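Local coordinates for protein Pre-mRNA-splicing factor SAD1 (Saccharomyces cerevisiae, PDB 4MSX) that promotes assembly of newly made U4 snRNA into the U4/U6 snRNP and is required for pre-mRNA splicing, as a catalytically inactive relative of ubiquitin-specific proteases, at residues D166-C171 against N181-F186; F172-R177 against K238-H243. One frame throughout, in Å; residues are numbered along the deposited sequence.

Contact 1. Residues D166-C171 against N181-F186; sequences DFPRQC and NGFIGF
At the open end of the antiparallel beta hairpin formed by strands 170-172 and 178-180, the chain of this inactive USP-type domain enters at R169 and leaves at N181, and these two residues join through a pair of hydrogen bonds. The backbone N of N181 gives its hydrogen to R169 O over 3.2 Å. In return, the R169 N-H reaches the side-chain oxygen of the same asparagine, N181 OD1, at 2.8 Å. This bond is fairly straight at the hydrogen (164°), and the donor lies almost on the extension of the amide C=O. The N181 side chain gets there by placing CG between its own backbone N and carbonyl carbon (chi1 72°), which folds the amide back against the 167-169 segment that leads into the strand. Its other arm, ND2, then lies 3.3 Å above the plane of the F167 ring, over the ring centre, with amide and ring planes 76° apart. The amide thus stands on the ring with its nitrogen end down, consistent with a weak N-H...pi attraction. ND2 is also hydrogen-bonded to W235 O, so both ends of this buried amide are engaged and its rotation is fixed. Behind it, C171 SG packs against N181 CB.

P168, which follows a cis peptide bond, brings its ring up to the loop that follows N181. F183 meets it obliquely, while H204 packs edge-to-face with F183 and is further anchored by a hydrogen bond with the G182 carbonyl. On the proline itself, CB rests against N181 O at 3.3 Å, and CG touches F183 CE1 at 3.7 Å.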
ATOM      1  N   ASP A 166      18.784   4.739   7.027  1.00 37.32           N
ATOM      2  CA  ASP A 166      18.876   3.504   7.785  1.00 42.03           C
ATOM      3  C   ASP A 166      17.567   2.685   7.713  1.00 46.73           C
ATOM      4  O   ASP A 166      17.308   1.862   8.588  1.00 47.75           O
ATOM      5  CB  ASP A 166      19.174   3.796   9.258  1.00 48.41           C
ATOM      6  CG  ASP A 166      19.613   2.538  10.026  1.00 72.61           C
ATOM      7  OD1 ASP A 166      20.102   1.571   9.387  1.00 70.06           O
ATOM      8  OD2 ASP A 166      19.468   2.513  11.269  1.00 82.56           O
ATOM      9  N   PHE A 167      16.746   2.908   6.694  1.00 38.52           N
ATOM     10  CA  PHE A 167      15.508   2.088   6.544  1.00 40.35           C
ATOM     11  C   PHE A 167      15.777   1.038   5.461  1.00 40.50           C
ATOM     12  O   PHE A 167      16.451   1.350   4.485  1.00 38.79           O
ATOM     13  CB  PHE A 167      14.337   2.953   6.058  1.00 31.00           C
ATOM     14  CG  PHE A 167      13.732   3.845   7.098  1.00 32.68           C
ATOM     15  CD1 PHE A 167      14.183   3.846   8.402  1.00 30.22           C
ATOM     16  CD2 PHE A 167      12.669   4.662   6.754  1.00 31.65           C
ATOM     17  CE1 PHE A 167      13.616   4.682   9.354  1.00 30.90           C
ATOM     18  CE2 PHE A 167      12.102   5.505   7.668  1.00 29.36           C
ATOM     19  CZ  PHE A 167      12.558   5.518   8.985  1.00 35.22           C
ATOM     20  N   PRO A 168      15.221  -0.183   5.587  1.00 36.95           N
ATOM     21  CA  PRO A 168      14.415  -0.638   6.729  1.00 31.98           C
ATOM     22  C   PRO A 168      15.323  -1.181   7.838  1.00 41.19           C
ATOM     23  O   PRO A 168      16.443  -1.602   7.546  1.00 37.92           O
ATOM     24  CB  PRO A 168      13.584  -1.790   6.142  1.00 37.30           C
ATOM     25  CG  PRO A 168      14.479  -2.379   5.014  1.00 32.88           C
ATOM     26  CD  PRO A 168      15.258  -1.162   4.478  1.00 37.55           C
ATOM     27  N   ARG A 169      14.846  -1.197   9.079  1.00 35.46           N
ATOM     28  CA  ARG A 169      15.599  -1.788  10.190  1.00 40.68           C
ATOM     29  C   ARG A 169      14.658  -2.513  11.140  1.00 44.85           C
ATOM     30  O   ARG A 169      13.442  -2.250  11.128  1.00 37.44           O
ATOM     31  CB  ARG A 169      16.380  -0.709  10.926  1.00 40.68           C
ATOM     32  CG  ARG A 169      15.515   0.341  11.599  1.00 44.82           C
ATOM     33  CD  ARG A 169      16.244   0.889  12.861  1.00 56.36           C
ATOM     34  NE  ARG A 169      15.488   1.954  13.542  1.00 50.58           N
ATOM     35  CZ  ARG A 169      15.323   3.136  12.984  1.00 39.76           C
ATOM     36  NH1 ARG A 169      15.853   3.341  11.784  1.00 46.20           N
ATOM     37  NH2 ARG A 169      14.655   4.085  13.596  1.00 40.69           N
ATOM     38  N   GLN A 170      15.183  -3.409  11.970  1.00 40.30           N
ATOM     39  CA  GLN A 170      14.324  -4.125  12.918  1.00 42.07           C
ATOM     40  C   GLN A 170      13.873  -3.194  14.066  1.00 40.31           C
ATOM     41  O   GLN A 170      14.661  -2.462  14.647  1.00 38.74           O
ATOM     42  CB  GLN A 170      14.992  -5.406  13.456  1.00 46.36           C
ATOM     43  CG  GLN A 170      15.255  -6.473  12.365  1.00 53.87           C
ATOM     44  CD  GLN A 170      14.008  -7.282  11.919  1.00 50.00           C
ATOM     45  OE1 GLN A 170      12.967  -7.318  12.597  1.00 54.26           O
ATOM     46  NE2 GLN A 170      14.141  -7.979  10.781  1.00 54.45           N
ATOM     47  N   CYS A 171      12.588  -3.234  14.363  1.00 39.08           N
ATOM     48  CA  CYS A 171      11.981  -2.320  15.309  1.00 40.09           C
ATOM     49  C   CYS A 171      11.170  -3.141  16.273  1.00 43.76           C
ATOM     50  O   CYS A 171      10.967  -4.332  16.050  1.00 38.08           O
ATOM     51  CB  CYS A 171      11.064  -1.346  14.559  1.00 34.35           C
ATOM     52  SG  CYS A 171      11.949  -0.212  13.473  1.00 38.41           S
ATOM     53  N   ASN A 181      10.633  -2.261   9.636  1.00 28.69           N
ATOM     54  CA  ASN A 181       9.731  -1.139   9.349  1.00 27.74           C
ATOM     55  C   ASN A 181       9.539  -1.030   7.822  1.00 31.09           C
ATOM     56  O   ASN A 181      10.460  -1.334   7.065  1.00 29.77           O
ATOM     57  CB  ASN A 181      10.155   0.198   9.978  1.00 27.55           C
ATOM     58  CG  ASN A 181      11.392   0.848   9.311  1.00 32.42           C
ATOM     59  OD1 ASN A 181      12.445   0.221   9.179  1.00 33.54           O
ATOM     60  ND2 ASN A 181      11.247   2.083   8.864  1.00 30.45           N
ATOM     61  N   GLY A 182       8.322  -0.685   7.402  1.00 29.19           N
ATOM     62  CA  GLY A 182       7.934  -0.712   5.983  1.00 23.01           C
ATOM     63  C   GLY A 182       7.400  -2.071   5.559  1.00 25.92           C
ATOM     64  O   GLY A 182       6.649  -2.151   4.584  1.00 27.29           O
ATOM     65  N   PHE A 183       7.775  -3.130   6.258  1.00 25.61           N
ATOM     66  CA  PHE A 183       7.399  -4.495   5.842  1.00 26.96           C
ATOM     67  C   PHE A 183       6.371  -5.077   6.820  1.00 30.39           C
ATOM     68  O   PHE A 183       6.625  -6.092   7.482  1.00 30.73           O
ATOM     69  CB  PHE A 183       8.658  -5.395   5.761  1.00 30.32           C
ATOM     70  CG  PHE A 183       9.573  -5.003   4.651  1.00 32.26           C
ATOM     71  CD1 PHE A 183      10.379  -3.853   4.762  1.00 29.83           C
ATOM     72  CD2 PHE A 183       9.624  -5.752   3.488  1.00 30.31           C
ATOM     73  CE1 PHE A 183      11.218  -3.455   3.748  1.00 29.69           C
ATOM     74  CE2 PHE A 183      10.443  -5.401   2.467  1.00 28.70           C
ATOM     75  CZ  PHE A 183      11.268  -4.210   2.593  1.00 27.46           C
ATOM     76  N   ILE A 184       5.234  -4.404   6.960  1.00 26.83           N
ATOM     77  CA  ILE A 184       4.249  -4.788   7.958  0.57 30.70           C
ATOM     78  C   ILE A 184       2.920  -5.128   7.275  1.00 31.88           C
ATOM     79  O   ILE A 184       2.700  -4.757   6.124  1.00 28.80           O
ATOM     80  CB  ILE A 184       4.002  -3.665   8.983  0.57 34.32           C
ATOM     81  CG1 ILE A 184       3.504  -2.403   8.282  0.57 32.52           C
ATOM     82  CG2 ILE A 184       5.279  -3.347   9.775  0.57 34.49           C
ATOM     83  CD1 ILE A 184       3.156  -1.303   9.234  0.57 33.89           C
ATOM     84  N   GLY A 185       2.066  -5.831   8.013  1.00 30.97           N
ATOM     85  CA  GLY A 185       0.770  -6.229   7.545  1.00 32.64           C
ATOM     86  C   GLY A 185      -0.351  -5.384   8.131  1.00 28.23           C
ATOM     87  O   GLY A 185      -0.136  -4.315   8.804  1.00 28.22           O
ATOM     88  N   PHE A 186      -1.567  -5.871   7.847  1.00 25.02           N
ATOM     89  CA  PHE A 186      -2.760  -5.073   7.987  1.00 28.61           C
ATOM     90  C   PHE A 186      -3.870  -5.995   8.490  1.00 30.49           C
ATOM     91  O   PHE A 186      -3.946  -7.179   8.089  1.00 27.73           O
ATOM     92  CB  PHE A 186      -3.234  -4.504   6.637  1.00 26.67           C
ATOM     93  CG  PHE A 186      -2.266  -3.528   5.980  1.00 27.37           C
ATOM     94  CD1 PHE A 186      -1.213  -4.014   5.212  1.00 30.89           C
ATOM     95  CD2 PHE A 186      -2.448  -2.155   6.116  1.00 23.86           C
ATOM     96  CE1 PHE A 186      -0.307  -3.162   4.600  1.00 31.56           C
ATOM     97  CE2 PHE A 186      -1.535  -1.256   5.493  1.00 27.51           C
ATOM     98  CZ  PHE A 186      -0.481  -1.783   4.719  1.00 29.12           C
TER

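Contact 2. Residues F172-R177 against K238-H243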
ATOM      1  N   PHE A 172      10.649  -2.501  17.322  1.00 41.78           N
ATOM      2  CA  PHE A 172       9.842  -3.202  18.339  1.00 45.12           C
ATOM      3  C   PHE A 172       8.598  -2.390  18.617  1.00 37.45           C
ATOM      4  O   PHE A 172       8.692  -1.168  18.733  1.00 37.84           O
ATOM      5  CB  PHE A 172      10.650  -3.384  19.644  1.00 51.67           C
ATOM      6  CG  PHE A 172      11.812  -4.312  19.474  1.00 54.21           C
ATOM      7  CD1 PHE A 172      11.639  -5.686  19.574  1.00 57.77           C
ATOM      8  CD2 PHE A 172      13.055  -3.814  19.128  1.00 57.40           C
ATOM      9  CE1 PHE A 172      12.716  -6.560  19.360  1.00 59.13           C
ATOM     10  CE2 PHE A 172      14.135  -4.674  18.911  1.00 68.16           C
ATOM     11  CZ  PHE A 172      13.962  -6.049  19.026  1.00 60.00           C
ATOM     12  N   ASP A 173       7.438  -3.038  18.685  1.00 38.58           N
ATOM     13  CA  ASP A 173       6.240  -2.293  19.007  1.00 37.25           C
ATOM     14  C   ASP A 173       6.102  -2.258  20.549  1.00 45.99           C
ATOM     15  O   ASP A 173       6.993  -2.724  21.260  1.00 42.08           O
ATOM     16  CB  ASP A 173       4.985  -2.837  18.297  1.00 33.42           C
ATOM     17  CG  ASP A 173       4.513  -4.195  18.824  1.00 40.21           C
ATOM     18  OD1 ASP A 173       5.098  -4.721  19.791  1.00 43.33           O
ATOM     19  OD2 ASP A 173       3.516  -4.737  18.258  1.00 41.65           O
ATOM     20  N   LEU A 174       5.002  -1.729  21.065  1.00 39.69           N
ATOM     21  CA  LEU A 174       4.884  -1.560  22.531  1.00 42.73           C
ATOM     22  C   LEU A 174       4.774  -2.886  23.277  1.00 45.42           C
ATOM     23  O   LEU A 174       5.042  -2.953  24.478  1.00 52.37           O
ATOM     24  CB  LEU A 174       3.665  -0.726  22.876  1.00 36.67           C
ATOM     25  CG  LEU A 174       3.761   0.750  22.616  1.00 43.76           C
ATOM     26  CD1 LEU A 174       2.448   1.342  23.101  1.00 49.28           C
ATOM     27  CD2 LEU A 174       4.947   1.356  23.342  1.00 52.33           C
ATOM     28  N   SER A 175       4.367  -3.935  22.581  1.00 45.17           N
ATOM     29  CA  SER A 175       4.321  -5.254  23.178  1.00 45.20           C
ATOM     30  C   SER A 175       5.632  -5.990  22.978  1.00 50.37           C
ATOM     31  O   SER A 175       5.692  -7.196  23.188  1.00 53.16           O
ATOM     32  CB  SER A 175       3.222  -6.082  22.539  1.00 48.79           C
ATOM     33  OG  SER A 175       1.966  -5.481  22.748  1.00 56.93           O
ATOM     34  N   ASN A 176       6.661  -5.270  22.546  1.00 47.75           N
ATOM     35  CA  ASN A 176       7.934  -5.885  22.167  1.00 60.83           C
ATOM     36  C   ASN A 176       7.854  -6.963  21.075  1.00 53.59           C
ATOM     37  O   ASN A 176       8.706  -7.835  21.025  1.00 58.42           O
ATOM     38  CB  ASN A 176       8.633  -6.447  23.405  1.00 64.29           C
ATOM     39  CG  ASN A 176       9.208  -5.345  24.279  1.00 68.42           C
ATOM     40  OD1 ASN A 176       9.978  -4.502  23.800  1.00 78.99           O
ATOM     41  ND2 ASN A 176       8.812  -5.317  25.553  1.00 70.77           N
ATOM     42  N   ARG A 177       6.845  -6.916  20.205  1.00 48.25           N
ATOM     43  CA  ARG A 177       6.885  -7.735  18.989  1.00 48.29           C
ATOM     44  C   ARG A 177       7.799  -7.046  17.952  1.00 56.27           C
ATOM     45  O   ARG A 177       7.652  -5.849  17.696  1.00 42.99           O
ATOM     46  CB  ARG A 177       5.488  -7.939  18.439  1.00 49.52           C
ATOM     47  CG  ARG A 177       4.587  -8.728  19.385  1.00 55.65           C
ATOM     48  CD  ARG A 177       3.137  -8.725  18.907  1.00 54.67           C
ATOM     49  NE  ARG A 177       2.547  -7.397  19.053  1.00 58.84           N
ATOM     50  CZ  ARG A 177       1.251  -7.122  18.910  1.00 57.28           C
ATOM     51  NH1 ARG A 177       0.382  -8.086  18.599  1.00 65.07           N
ATOM     52  NH2 ARG A 177       0.822  -5.875  19.069  1.00 50.27           N
ATOM     53  N   LYS A 238       8.276   3.366  14.868  1.00 29.31           N
ATOM     54  CA  LYS A 238       7.827   3.442  16.275  1.00 31.44           C
ATOM     55  C   LYS A 238       6.334   3.080  16.482  1.00 31.57           C
ATOM     56  O   LYS A 238       5.648   3.643  17.347  1.00 33.28           O
ATOM     57  CB  LYS A 238       8.067   4.880  16.775  1.00 34.86           C
ATOM     58  CG  LYS A 238       9.559   5.208  16.907  1.00 43.62           C
ATOM     59  CD  LYS A 238       9.878   6.721  16.724  1.00 45.16           C
ATOM     60  CE  LYS A 238       9.045   7.671  17.543  1.00 55.22           C
ATOM     61  NZ  LYS A 238       9.644   9.072  17.589  1.00 71.14           N
ATOM     62  N   LEU A 239       5.821   2.163  15.676  1.00 28.70           N
ATOM     63  CA  LEU A 239       4.408   1.783  15.784  1.00 30.81           C
ATOM     64  C   LEU A 239       4.076   1.266  17.185  1.00 32.38           C
ATOM     65  O   LEU A 239       4.839   0.509  17.748  1.00 30.76           O
ATOM     66  CB  LEU A 239       4.124   0.639  14.786  1.00 30.47           C
ATOM     67  CG  LEU A 239       4.169   1.059  13.309  1.00 30.54           C
ATOM     68  CD1 LEU A 239       4.034  -0.184  12.391  1.00 27.96           C
ATOM     69  CD2 LEU A 239       3.047   2.062  13.024  1.00 38.03           C
ATOM     70  N   PHE A 240       2.883   1.567  17.697  1.00 29.31           N
ATOM     71  CA  PHE A 240       2.482   0.975  18.976  1.00 33.68           C
ATOM     72  C   PHE A 240       2.183  -0.500  18.833  1.00 38.03           C
ATOM     73  O   PHE A 240       2.498  -1.290  19.715  1.00 36.25           O
ATOM     74  CB  PHE A 240       1.283   1.740  19.540  1.00 33.20           C
ATOM     75  CG  PHE A 240       1.643   3.141  20.035  1.00 30.14           C
ATOM     76  CD1 PHE A 240       2.969   3.572  20.068  1.00 37.14           C
ATOM     77  CD2 PHE A 240       0.635   4.025  20.457  1.00 35.09           C
ATOM     78  CE1 PHE A 240       3.306   4.873  20.514  1.00 37.05           C
ATOM     79  CE2 PHE A 240       0.955   5.324  20.905  1.00 34.33           C
ATOM     80  CZ  PHE A 240       2.276   5.752  20.940  1.00 35.16           C
ATOM     81  N   LYS A 241       1.586  -0.877  17.701  1.00 29.17           N
ATOM     82  CA  LYS A 241       1.430  -2.284  17.381  1.00 33.80           C
ATOM     83  C   LYS A 241       1.866  -2.500  15.925  1.00 30.14           C
ATOM     84  O   LYS A 241       1.649  -1.646  15.074  1.00 29.86           O
ATOM     85  CB  LYS A 241      -0.015  -2.756  17.579  1.00 39.63           C
ATOM     86  CG  LYS A 241      -1.032  -1.962  16.803  1.00 42.27           C
ATOM     87  CD  LYS A 241      -2.469  -2.295  17.324  1.00 54.92           C
ATOM     88  CE  LYS A 241      -3.555  -1.602  16.492  1.00 55.40           C
ATOM     89  NZ  LYS A 241      -3.411  -0.097  16.502  1.00 59.77           N
ATOM     90  N   HIS A 242       2.444  -3.657  15.662  1.00 30.40           N
ATOM     91  CA  HIS A 242       3.188  -3.848  14.435  1.00 31.60           C
ATOM     92  C   HIS A 242       2.305  -4.179  13.190  1.00 34.81           C
ATOM     93  O   HIS A 242       2.725  -4.942  12.318  1.00 38.46           O
ATOM     94  CB  HIS A 242       4.247  -4.950  14.640  1.00 34.82           C
ATOM     95  CG  HIS A 242       3.660  -6.311  14.806  1.00 46.10           C
ATOM     96  ND1 HIS A 242       2.404  -6.515  15.344  1.00 49.73           N
ATOM     97  CD2 HIS A 242       4.131  -7.538  14.483  1.00 45.77           C
ATOM     98  CE1 HIS A 242       2.136  -7.810  15.359  1.00 53.46           C
ATOM     99  NE2 HIS A 242       3.168  -8.451  14.838  1.00 48.81           N
ATOM    100  N   HIS A 243       1.129  -3.579  13.097  1.00 32.78           N
ATOM    101  CA  HIS A 243       0.226  -3.740  11.935  1.00 31.12           C
ATOM    102  C   HIS A 243      -0.718  -2.563  11.848  1.00 33.83           C
ATOM    103  O   HIS A 243      -0.848  -1.787  12.801  1.00 33.93           O
ATOM    104  CB  HIS A 243      -0.597  -5.038  11.999  1.00 33.28           C
ATOM    105  CG  HIS A 243      -1.232  -5.296  13.326  1.00 44.93           C
ATOM    106  ND1 HIS A 243      -2.447  -4.758  13.690  1.00 47.20           N
ATOM    107  CD2 HIS A 243      -0.838  -6.071  14.361  1.00 46.84           C
ATOM    108  CE1 HIS A 243      -2.771  -5.182  14.899  1.00 41.97           C
ATOM    109  NE2 HIS A 243      -1.807  -5.971  15.332  1.00 47.79           N
TER
HETATM  110  O   HOH W   1       7.271   1.400  19.510  1.00 52.17           O
HETATM  111  O   HOH W   2       1.431  -3.643  20.685  1.00 46.10           O
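The R177 guanidinium lies across the H242 ring, the two planes 33° apart: H242 CE1 sits 3.5 Å above one face of the guanidinium, displaced toward its rim, while D173 OD1 lies at the guanidinium edge, in the plane. R177 CD makes a CH-pi contact over the imidazole face, 4.2 Å from the H242 ring centroid. The ring of H243 presents its edge to R177 NH1, and K241 CB meets R177 NH2 obliquely. A bend at chi3 (-70°) turns the guanidinium back toward D173, where R177 NE forms a salt bridge with the syn lone pair of D173 OD2 at 2.9 Å, the oxygen tilted 28° out of the guanidinium plane; NH2 adds a weak bond to the same oxygen.

Residues D173-N176 form a type I beta turn at the tip of the hairpin between strands 170-172 and 178-180, which docks on the loop leading from helix 222-234 into strand 243-244. D173 organises this tip. Its OD1 accepts the R177 N-H, which comes from above the carboxylate plane, and a weak bond from S175 N, while OD2 reaches across to H242 N in another weak bond of 3.0 Å.

Beside it, L174 N donates to F240 O at 2.9 Å. A water takes a hydrogen bond from R177 NH2, donates to the same F240 carbonyl and is also bonded to S175 OG; a second water donates to both F172 O and L239 O. L174 runs alongside F240, whose side chain also touches A154 of helix 146-155, and L174 CD1 approaches the ring off-centre, 3.6 Å from F240 CG.

How the contacts relate
Contact 1 joins the two arms flanking the open end of one hairpin, whereas contact 2 docks its turn on the 238-243 loop; their centres are 11 Å apart. Their segments alternate along the chain, and they meet directly where 181-186 runs beside 238-243: I184 CD1 packs on L239 CD1 at 3.5 Å, and G185 O lies 3.3 Å from H243 CB. Strands 185-186 and 243-244 pair in parallel there, with G185 bonded to L244 through the backbone. Y179 in the returning strand ties the two together, touching C171 and I184 while its hydroxyl bonds L239 N. Both contacts lie away from the zinc site of C94, C97, H113 and H119.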